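Macrodomain protein (PDB 5E3B) probably hydrolyses N-(ADP-ribosyl)-thymidine in DNA, releasing ADP-ribose and restoring the base, as a macrodomain hydrolase of Streptomyces coelicolor. Local coordinates at residues V39-H44 and A134-S139; R128-A133 and D163-R168; R62-P67 and V97-M102. One frame throughout, in Å; residues are numbered along the deposited sequence. Where two conformers were deposited one is given.

Interaction 1 of 3, residues V39-H44 and A134-S139; sequences VKMIAH and AELEAS
Val39 lays its two methyl groups against the turn that ends helix 119-136. With CG1 anti to the backbone N (chi1 177°), Val39 CG1 meets Ala138 CB at 3.7 Å and reaches more loosely to Leu136 CB, while Val39 CG2 rests 3.6 Å from the carbonyl oxygen Leu136 O. Branching at CB lets one methyl meet the side chains and the other the carbonyl oxygen; the valine and leucine side chains cross at about a right angle. Farther in, Met41 CE lies 3.9 Å from Leu136 CD1 in the conformer given, a contact left doubtful by a second conformer of Met41. A flexible thioether suits this place, because Met41 also fits against Val129 and Arg132 of the same helix.

The backbones are tied by a parallel bridge centred on Lys40 and Ser139. Ser139 N donates to Val39 O at 3.0 Å, and Met41 N to Ser139 O at 2.8 Å. The chain gets into this register through Glu137, whose positive phi (53°) closes the helix in a Schellman motif; the small Ala138 then fits beneath Val39. Two waters extend the seam. One donates to Val39 O at 2.7 Å and accepts from the Ser139 hydroxyl, and the other accepts from Val39 N at 2.9 Å and donates to Glu137 O. Ser139 OG is also hydrogen-bonded to His141 NE2, and Lys40, on the same face of the sheet as Ser139, bends its chain back to Val36 O and Gly38 O.

Polar and apolar work are thus divided. Peptide groups and water fix the alignment of strands 40-47 and 139-143 where they begin, with Val39 O taking both a peptide N-H and a water, while the aliphatic groups seal the last turn of the helix against the sheet.

Interaction 2 of 3, residues R128-A133 and D163-R168; sequences RVADRA and DRLTRR
Ala130 and Leu165 are the pair whose CA atoms lie nearest across segments 128-133 and 163-168, 5.5 Å apart. Alanine suits so narrow a gap: Ala130 CB lies 3.5 Å from Leu165 CD2 and only 3.1 Å from Arg164 O, on a stretch where the second helix widens into a pi-type turn. Val129 CG1 adds a looser contact to the same leucine methyl.

On the exposed side, Arg168 forms a salt bridge to Asp131, its NH1 and NH2 both donating end-on to the single oxygen OD1, NH1 at 2.8 Å and NH2 at 3.1 Å. That oxygen lies in the guanidinium plane, although the carboxylate is turned 47° from it. A bend at chi3 (66°) brings the guanidinium alongside the first helix, with Ala130 CB over one face.

Ile170, in the loop leading to strand 172-176, packs on both Ala130 and Leu165. Helix 119-136 thus lies between helix 154-166 and the sheet: Ala130 faces the neighbouring helix, while Val129 reaches Val88, Met41 and Ala100 of the strands.

Interaction 3 of 3, residues R62-P67 and V97-M102; sequences RRWPQP and VWVANM
The start of helix 66-76 passes over strand 97-105 with Pro67 CA 6.7 Å from Val99 CA, and the alternation of the strand turns Val97, Val99 and Asn101 toward segment 62-67. The Pro67 and Val99 side chains cross at about a right angle. Pro67 CG sits 3.9 Å from Val99 CB, and Pro67 CB 4.0 Å from Val99 CG1, so the compact ring is matched by a branched side chain that spreads beneath it. Proline also fits a first helical turn, where no backbone N-H is needed.

Val99 CG2 is shared between Pro67 and Trp64. It lies 3.8 Å from Trp64 CZ3 in an oblique approach, and Val97 CG1 stands 4.3 Å from Trp64 CH2. With CG anti to its carbonyl carbon (chi1 -52°), Trp64 brings the six-membered ring of its indole to the two valines. Arg63 CG packs over the centre of one indole face, while Trp64 NE1 is bonded to Glu94, which gives the buried ring a polar partner without disturbing its apolar side.

At the far end Asn101 ND2 donates to Pro67 O at 3.3 Å. The bond is long and bent: the donor stands 39° out of the carbonyl plane, off the lone pairs, with a C=O...N angle of 121°. The same amide nitrogen bonds Gln89 OE1, and Asn101 OD1 bonds His44 NE2. An asparagine suits this position because one short side chain offers both a donor and an acceptor.

A loop and the helix start after it thus pack on one face of the central mixed sheet of the macrodomain, opposite helix 119-136. The contact is largely apolar, with a single, poorly directed hydrogen bond across it from Asn101, which is probably held in orientation by His44 and Gln89.

How the interactions relate
Interactions 1 and 2 share helix 119-136, their centres about 9 Å apart, and join where Ala138 N lies 2.9 Å from Ala133 O, a probable hydrogen bond at the helix end. Interaction 3 lies on the face of the sheet opposite that helix, its centre about 12 Å from interaction 1 and about 19 Å from interaction 2. Neighbouring strands connect 1 with 3: Ile42 CD1 packs 3.6 Å from Trp64 CH2. Val129 CG2, 3.7 Å from Met102 SD, links 2 with 3. Together they span the alpha/beta/alpha sandwich of a macrodomain. Interaction 1 lies where its strands begin; ADP-ribose, as in related macrodomains, would probably bind near the other ends.

Interaction 1 of 3, residues V39-H44 and A134-S139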
loop_
_atom_site.group_PDB
_atom_site.type_symbol
_atom_site.label_atom_id
_atom_site.label_comp_id
_atom_site.label_asym_id
_atom_site.label_seq_id
_atom_site.Cartn_x
_atom_site.Cartn_y
_atom_site.Cartn_z
ATOM N N VAL A 39 5.888 -11.677 -9.535
ATOM C CA VAL A 39 5.079 -10.451 -9.554
ATOM C C VAL A 39 5.308 -9.827 -8.202
ATOM O O VAL A 39 5.293 -10.525 -7.169
ATOM C CB VAL A 39 3.594 -10.755 -9.784
ATOM C CG1 VAL A 39 2.780 -9.490 -9.719
ATOM C CG2 VAL A 39 3.422 -11.454 -11.155
ATOM N N LYS A 40 5.459 -8.532 -8.230
ATOM C CA LYS A 40 5.658 -7.693 -7.016
ATOM C C LYS A 40 4.528 -6.682 -6.906
ATOM O O LYS A 40 4.164 -6.010 -7.904
ATOM C CB LYS A 40 6.979 -6.966 -7.136
ATOM C CG LYS A 40 8.131 -7.969 -7.033
ATOM C CD LYS A 40 9.434 -7.438 -7.591
ATOM C CE LYS A 40 9.565 -7.509 -9.116
ATOM N NZ LYS A 40 9.897 -8.829 -9.730
ATOM N N MET A 41 4.050 -6.482 -5.655
ATOM C CA MET A 41 3.017 -5.501 -5.393
ATOM C C MET A 41 3.482 -4.654 -4.254
ATOM O O MET A 41 3.755 -5.152 -3.183
ATOM C CB MET A 41 1.686 -6.124 -5.077
ATOM C CG MET A 41 0.635 -5.105 -4.896
ATOM S SD MET A 41 -0.934 -5.831 -4.462
ATOM C CE MET A 41 -1.403 -6.657 -5.934
ATOM N N ILE A 42 3.538 -3.347 -4.530
ATOM C CA ILE A 42 3.982 -2.349 -3.550
ATOM C C ILE A 42 2.749 -1.672 -2.987
ATOM O O ILE A 42 2.055 -0.991 -3.721
ATOM C CB ILE A 42 4.904 -1.368 -4.225
ATOM C CG1 ILE A 42 6.102 -2.093 -4.867
ATOM C CG2 ILE A 42 5.324 -0.277 -3.297
ATOM C CD1 ILE A 42 6.669 -1.278 -5.952
ATOM N N ALA A 43 2.466 -1.839 -1.694
ATOM C CA ALA A 43 1.237 -1.358 -1.102
ATOM C C ALA A 43 1.555 -0.294 -0.105
ATOM O O ALA A 43 2.513 -0.441 0.701
ATOM C CB ALA A 43 0.529 -2.497 -0.357
ATOM N N HIS A 44 0.786 0.798 -0.151
ATOM C CA HIS A 44 1.041 1.916 0.728
ATOM C C HIS A 44 -0.249 2.643 1.052
ATOM O O HIS A 44 -1.248 2.569 0.346
ATOM C CB HIS A 44 2.129 2.809 0.111
ATOM C CG HIS A 44 1.639 3.542 -1.117
ATOM N ND1 HIS A 44 1.528 4.913 -1.189
ATOM C CD2 HIS A 44 1.170 3.073 -2.299
ATOM C CE1 HIS A 44 1.005 5.271 -2.338
ATOM N NE2 HIS A 44 0.755 4.184 -3.028
ATOM N N ALA A 134 -2.981 -12.655 -4.111
ATOM C CA ALA A 134 -3.115 -14.129 -4.231
ATOM C C ALA A 134 -3.371 -14.520 -5.678
ATOM O O ALA A 134 -2.698 -15.387 -6.205
ATOM C CB ALA A 134 -4.173 -14.612 -3.333
ATOM N N GLU A 135 -4.284 -13.796 -6.347
ATOM C CA GLU A 135 -4.498 -14.165 -7.749
ATOM C C GLU A 135 -3.371 -13.895 -8.671
ATOM O O GLU A 135 -3.182 -14.656 -9.616
ATOM C CB GLU A 135 -5.780 -13.655 -8.289
ATOM C CG GLU A 135 -5.857 -12.223 -8.467
ATOM C CD GLU A 135 -7.233 -11.776 -8.959
ATOM O OE1 GLU A 135 -8.157 -12.594 -9.167
ATOM O OE2 GLU A 135 -7.342 -10.583 -9.169
ATOM N N LEU A 136 -2.563 -12.860 -8.402
ATOM C CA LEU A 136 -1.369 -12.560 -9.173
ATOM C C LEU A 136 -0.129 -13.409 -8.803
ATOM O O LEU A 136 0.899 -13.258 -9.425
ATOM C CB LEU A 136 -0.976 -11.101 -8.989
ATOM C CG LEU A 136 -1.880 -10.094 -9.724
ATOM C CD1 LEU A 136 -1.474 -8.701 -9.275
ATOM C CD2 LEU A 136 -1.720 -10.106 -11.238
ATOM N N GLU A 137 -0.252 -14.188 -7.748
ATOM C CA GLU A 137 0.874 -14.915 -7.125
ATOM C C GLU A 137 1.996 -13.923 -6.810
ATOM O O GLU A 137 3.181 -14.146 -7.050
ATOM C CB GLU A 137 1.351 -16.043 -8.063
ATOM C CG GLU A 137 0.281 -17.120 -8.151
ATOM C CD GLU A 137 0.745 -18.387 -8.888
ATOM O OE1 GLU A 137 1.927 -18.473 -9.306
ATOM O OE2 GLU A 137 -0.105 -19.286 -9.042
ATOM N N ALA A 138 1.632 -12.800 -6.208
ATOM C CA ALA A 138 2.579 -11.754 -5.962
ATOM C C ALA A 138 3.128 -11.793 -4.538
ATOM O O ALA A 138 2.426 -12.138 -3.612
ATOM C CB ALA A 138 1.941 -10.414 -6.233
ATOM N N SER A 139 4.352 -11.277 -4.409
ATOM C CA SER A 139 4.802 -10.861 -3.068
ATOM C C SER A 139 4.447 -9.406 -2.823
ATOM O O SER A 139 4.292 -8.623 -3.804
ATOM C CB SER A 139 6.310 -11.043 -2.974
ATOM O OG SER A 139 7.027 -10.334 -3.953
HETATM O O HOH W 1 7.243 -12.067 -6.038
HETATM O O HOH W 2 4.790 -14.373 -9.253
#

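Interaction 2 of 3, residues R128-A133 and D163-R168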
loop_
_atom_site.group_PDB
_atom_site.type_symbol
_atom_site.label_atom_id
_atom_site.label_comp_id
_atom_site.label_asym_id
_atom_site.label_seq_id
_atom_site.Cartn_x
_atom_site.Cartn_y
_atom_site.Cartn_z
ATOM N N ARG A 128 -8.099 -6.564 0.705
ATOM C CA ARG A 128 -8.193 -6.437 -0.732
ATOM C C ARG A 128 -6.877 -6.597 -1.497
ATOM O O ARG A 128 -6.848 -7.168 -2.599
ATOM C CB ARG A 128 -8.855 -5.122 -1.101
ATOM C CG ARG A 128 -10.256 -5.101 -0.598
ATOM C CD ARG A 128 -11.033 -3.867 -0.970
ATOM N NE ARG A 128 -12.384 -3.973 -0.395
ATOM C CZ ARG A 128 -13.344 -3.045 -0.535
ATOM N NH1 ARG A 128 -13.131 -1.970 -1.298
ATOM N NH2 ARG A 128 -14.538 -3.202 0.089
ATOM N N VAL A 129 -5.789 -6.072 -0.933
ATOM C CA VAL A 129 -4.456 -6.331 -1.443
ATOM C C VAL A 129 -4.177 -7.816 -1.466
ATOM O O VAL A 129 -3.625 -8.334 -2.412
ATOM C CB VAL A 129 -3.408 -5.541 -0.614
ATOM C CG1 VAL A 129 -2.002 -5.974 -0.919
ATOM C CG2 VAL A 129 -3.543 -4.040 -0.892
ATOM N N ALA A 130 -4.497 -8.492 -0.343
ATOM C CA ALA A 130 -4.290 -9.908 -0.249
ATOM C C ALA A 130 -5.057 -10.647 -1.332
ATOM O O ALA A 130 -4.497 -11.533 -1.941
ATOM C CB ALA A 130 -4.621 -10.433 1.085
ATOM N N ASP A 131 -6.329 -10.301 -1.541
ATOM C CA ASP A 131 -7.107 -10.981 -2.634
ATOM C C ASP A 131 -6.368 -10.869 -3.948
ATOM O O ASP A 131 -6.255 -11.803 -4.760
ATOM C CB ASP A 131 -8.511 -10.442 -2.731
ATOM C CG ASP A 131 -9.337 -10.629 -1.411
ATOM O OD1 ASP A 131 -9.078 -11.589 -0.647
ATOM O OD2 ASP A 131 -10.184 -9.760 -1.097
ATOM N N ARG A 132 -5.940 -9.638 -4.278
ATOM C CA ARG A 132 -5.283 -9.391 -5.603
ATOM C C ARG A 132 -3.927 -10.012 -5.704
ATOM O O ARG A 132 -3.536 -10.613 -6.724
ATOM C CB ARG A 132 -5.306 -7.884 -5.832
ATOM C CG ARG A 132 -4.840 -7.345 -7.183
ATOM C CD ARG A 132 -5.825 -7.727 -8.273
ATOM N NE ARG A 132 -5.341 -7.147 -9.546
ATOM C CZ ARG A 132 -5.173 -7.839 -10.688
ATOM N NH1 ARG A 132 -5.426 -9.112 -10.801
ATOM N NH2 ARG A 132 -4.719 -7.163 -11.757
ATOM N N ALA A 133 -3.133 -9.970 -4.606
ATOM C CA ALA A 133 -1.825 -10.592 -4.584
ATOM C C ALA A 133 -1.948 -12.074 -4.674
ATOM O O ALA A 133 -1.157 -12.693 -5.425
ATOM C CB ALA A 133 -1.037 -10.152 -3.320
ATOM N N ASP A 163 -2.424 -10.642 9.884
ATOM C CA ASP A 163 -3.746 -11.275 9.807
ATOM C C ASP A 163 -4.285 -11.353 8.358
ATOM O O ASP A 163 -4.986 -12.273 7.999
ATOM C CB ASP A 163 -4.695 -10.548 10.696
ATOM C CG ASP A 163 -6.009 -11.217 10.809
ATOM O OD1 ASP A 163 -6.090 -12.349 11.338
ATOM O OD2 ASP A 163 -7.020 -10.653 10.309
ATOM N N ARG A 164 -4.000 -10.288 7.561
ATOM C CA ARG A 164 -4.595 -10.232 6.238
ATOM C C ARG A 164 -3.702 -10.782 5.125
ATOM O O ARG A 164 -4.212 -11.276 4.073
ATOM C CB ARG A 164 -4.988 -8.783 5.827
ATOM C CG ARG A 164 -5.963 -8.093 6.779
ATOM C CD ARG A 164 -7.277 -8.884 6.762
ATOM N NE ARG A 164 -8.371 -8.073 7.187
ATOM C CZ ARG A 164 -8.676 -7.717 8.416
ATOM N NH1 ARG A 164 -9.742 -6.879 8.532
ATOM N NH2 ARG A 164 -8.122 -8.270 9.537
ATOM N N LEU A 165 -2.377 -10.676 5.310
ATOM C CA LEU A 165 -1.415 -11.093 4.313
ATOM C C LEU A 165 -0.692 -12.330 4.709
ATOM O O LEU A 165 -0.835 -13.324 4.018
ATOM C CB LEU A 165 -0.439 -9.982 3.983
ATOM C CG LEU A 165 -1.093 -8.742 3.340
ATOM C CD1 LEU A 165 -0.230 -7.499 3.360
ATOM C CD2 LEU A 165 -1.433 -9.104 1.892
ATOM N N THR A 166 0.158 -12.313 5.736
ATOM C CA THR A 166 0.884 -13.508 6.154
ATOM C C THR A 166 -0.001 -14.733 6.347
ATOM O O THR A 166 0.353 -15.836 5.830
ATOM C CB THR A 166 1.694 -13.186 7.466
ATOM O OG1 THR A 166 2.510 -12.067 7.134
ATOM C CG2 THR A 166 2.565 -14.390 7.756
ATOM N N ARG A 167 -1.162 -14.523 6.938
ATOM C CA ARG A 167 -2.126 -15.581 7.232
ATOM C C ARG A 167 -2.537 -16.307 5.948
ATOM O O ARG A 167 -2.852 -17.485 5.958
ATOM C CB ARG A 167 -3.356 -15.005 7.896
ATOM C CG ARG A 167 -4.358 -16.017 8.459
ATOM C CD ARG A 167 -5.620 -15.359 8.982
ATOM N NE ARG A 167 -6.260 -14.576 7.930
ATOM C CZ ARG A 167 -7.076 -15.045 6.999
ATOM N NH1 ARG A 167 -7.496 -14.221 6.070
ATOM N NH2 ARG A 167 -7.424 -16.336 6.943
ATOM N N ARG A 168 -2.527 -15.595 4.864
ATOM C CA ARG A 168 -2.844 -16.212 3.571
ATOM C C ARG A 168 -1.708 -16.734 2.789
ATOM O O ARG A 168 -1.923 -17.161 1.643
ATOM C CB ARG A 168 -3.633 -15.199 2.811
ATOM C CG ARG A 168 -4.994 -15.280 3.439
ATOM C CD ARG A 168 -5.928 -14.447 2.776
ATOM N NE ARG A 168 -6.268 -14.820 1.380
ATOM C CZ ARG A 168 -7.026 -13.964 0.703
ATOM N NH1 ARG A 168 -7.494 -12.887 1.315
ATOM N NH2 ARG A 168 -7.357 -14.194 -0.520
#

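Interaction 3 of 3, residues R62-P67 and V97-M102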
loop_
_atom_site.group_PDB
_atom_site.type_symbol
_atom_site.label_atom_id
_atom_site.label_comp_id
_atom_site.label_asym_id
_atom_site.label_seq_id
_atom_site.Cartn_x
_atom_site.Cartn_y
_atom_site.Cartn_z
ATOM N N ARG A 62 8.824 9.541 -7.746
ATOM C CA ARG A 62 10.213 9.490 -8.234
ATOM C C ARG A 62 10.536 8.370 -9.096
ATOM O O ARG A 62 11.524 8.523 -9.878
ATOM C CB ARG A 62 11.230 9.639 -7.143
ATOM C CG ARG A 62 11.275 11.063 -6.607
ATOM C CD ARG A 62 12.419 11.227 -5.617
ATOM N NE ARG A 62 12.181 10.606 -4.292
ATOM C CZ ARG A 62 11.548 11.198 -3.257
ATOM N NH1 ARG A 62 11.048 12.438 -3.336
ATOM N NH2 ARG A 62 11.403 10.546 -2.132
ATOM N N ARG A 63 9.753 7.295 -9.108
ATOM C CA ARG A 63 10.023 6.198 -9.985
ATOM C C ARG A 63 9.066 6.013 -11.185
ATOM O O ARG A 63 9.489 5.597 -12.288
ATOM C CB ARG A 63 10.012 4.892 -9.214
ATOM C CG ARG A 63 10.737 3.766 -9.844
ATOM C CD ARG A 63 10.997 2.591 -8.909
ATOM N NE ARG A 63 12.054 2.828 -7.925
ATOM C CZ ARG A 63 13.358 2.833 -8.100
ATOM N NH1 ARG A 63 13.927 2.677 -9.283
ATOM N NH2 ARG A 63 14.103 3.126 -7.035
ATOM N N TRP A 64 7.794 6.343 -10.955
ATOM C CA TRP A 64 6.744 6.120 -11.999
ATOM C C TRP A 64 5.736 7.178 -11.847
ATOM O O TRP A 64 5.338 7.549 -10.735
ATOM C CB TRP A 64 6.017 4.826 -11.836
ATOM C CG TRP A 64 6.834 3.558 -11.716
ATOM C CD1 TRP A 64 7.541 2.883 -12.703
ATOM C CD2 TRP A 64 7.022 2.809 -10.522
ATOM N NE1 TRP A 64 8.128 1.778 -12.178
ATOM C CE2 TRP A 64 7.803 1.694 -10.848
ATOM C CE3 TRP A 64 6.562 2.958 -9.195
ATOM C CZ2 TRP A 64 8.170 0.721 -9.904
ATOM C CZ3 TRP A 64 6.959 1.990 -8.249
ATOM C CH2 TRP A 64 7.702 0.917 -8.605
ATOM N N PRO A 65 5.168 7.676 -12.986
ATOM C CA PRO A 65 4.139 8.694 -12.951
ATOM C C PRO A 65 2.667 8.127 -12.765
ATOM O O PRO A 65 1.770 8.846 -12.303
ATOM C CB PRO A 65 4.316 9.309 -14.387
ATOM C CG PRO A 65 4.741 8.161 -15.194
ATOM C CD PRO A 65 5.686 7.422 -14.367
ATOM N N GLN A 66 2.499 6.876 -13.120
ATOM C CA GLN A 66 1.149 6.272 -13.195
ATOM C C GLN A 66 0.389 6.259 -11.857
ATOM O O GLN A 66 -0.808 6.549 -11.820
ATOM C CB GLN A 66 1.061 4.934 -13.850
ATOM C CG GLN A 66 1.447 4.935 -15.317
ATOM C CD GLN A 66 2.965 4.745 -15.497
ATOM O OE1 GLN A 66 3.731 4.739 -14.556
ATOM N NE2 GLN A 66 3.400 4.688 -16.781
ATOM N N PRO A 67 1.026 5.826 -10.743
ATOM C CA PRO A 67 0.254 5.761 -9.519
ATOM C C PRO A 67 -0.351 7.064 -9.043
ATOM O O PRO A 67 -1.517 7.115 -8.661
ATOM C CB PRO A 67 1.238 5.135 -8.513
ATOM C CG PRO A 67 2.165 4.383 -9.357
ATOM C CD PRO A 67 2.356 5.251 -10.576
ATOM N N VAL A 97 5.186 -5.557 -12.030
ATOM C CA VAL A 97 5.148 -4.755 -10.803
ATOM C C VAL A 97 3.817 -3.910 -10.798
ATOM O O VAL A 97 3.482 -3.209 -11.819
ATOM C CB VAL A 97 6.371 -3.846 -10.586
ATOM C CG1 VAL A 97 6.228 -3.070 -9.277
ATOM C CG2 VAL A 97 7.710 -4.668 -10.620
ATOM N N TRP A 98 3.137 -3.884 -9.639
ATOM C CA TRP A 98 1.949 -3.137 -9.408
ATOM C C TRP A 98 2.158 -2.302 -8.127
ATOM O O TRP A 98 2.880 -2.704 -7.254
ATOM C CB TRP A 98 0.753 -4.037 -9.142
ATOM C CG TRP A 98 -0.064 -4.424 -10.392
ATOM C CD1 TRP A 98 -1.198 -3.809 -10.835
ATOM C CD2 TRP A 98 0.226 -5.401 -11.318
ATOM N NE1 TRP A 98 -1.656 -4.349 -11.975
ATOM C CE2 TRP A 98 -0.790 -5.358 -12.292
ATOM C CE3 TRP A 98 1.230 -6.341 -11.410
ATOM C CZ2 TRP A 98 -0.839 -6.224 -13.400
ATOM C CZ3 TRP A 98 1.224 -7.158 -12.470
ATOM C CH2 TRP A 98 0.177 -7.098 -13.487
ATOM N N VAL A 99 1.568 -1.141 -8.131
ATOM C CA VAL A 99 1.383 -0.298 -6.905
ATOM C C VAL A 99 -0.064 -0.346 -6.467
ATOM O O VAL A 99 -0.992 -0.080 -7.272
ATOM C CB VAL A 99 1.862 1.133 -7.162
ATOM C CG1 VAL A 99 1.627 2.016 -5.972
ATOM C CG2 VAL A 99 3.344 1.093 -7.535
ATOM N N ALA A 100 -0.287 -0.575 -5.158
ATOM C CA ALA A 100 -1.604 -0.612 -4.589
ATOM C C ALA A 100 -1.757 0.631 -3.734
ATOM O O ALA A 100 -1.126 0.782 -2.678
ATOM C CB ALA A 100 -1.798 -1.873 -3.668
ATOM N N ASN A 101 -2.541 1.575 -4.234
ATOM C CA ASN A 101 -2.865 2.765 -3.512
ATOM C C ASN A 101 -4.082 2.470 -2.586
ATOM O O ASN A 101 -5.211 2.291 -3.055
ATOM C CB ASN A 101 -3.264 3.909 -4.443
ATOM C CG ASN A 101 -2.186 4.396 -5.410
ATOM O OD1 ASN A 101 -0.989 4.318 -5.198
ATOM N ND2 ASN A 101 -2.680 4.887 -6.561
ATOM N N MET A 102 -3.799 2.321 -1.302
ATOM C CA MET A 102 -4.787 1.915 -0.279
ATOM C C MET A 102 -5.340 3.182 0.386
ATOM O O MET A 102 -4.556 3.930 0.952
ATOM C CB MET A 102 -4.190 1.075 0.806
ATOM C CG MET A 102 -3.562 -0.213 0.294
ATOM S SD MET A 102 -3.009 -1.355 1.619
ATOM C CE MET A 102 -1.656 -0.459 2.243
#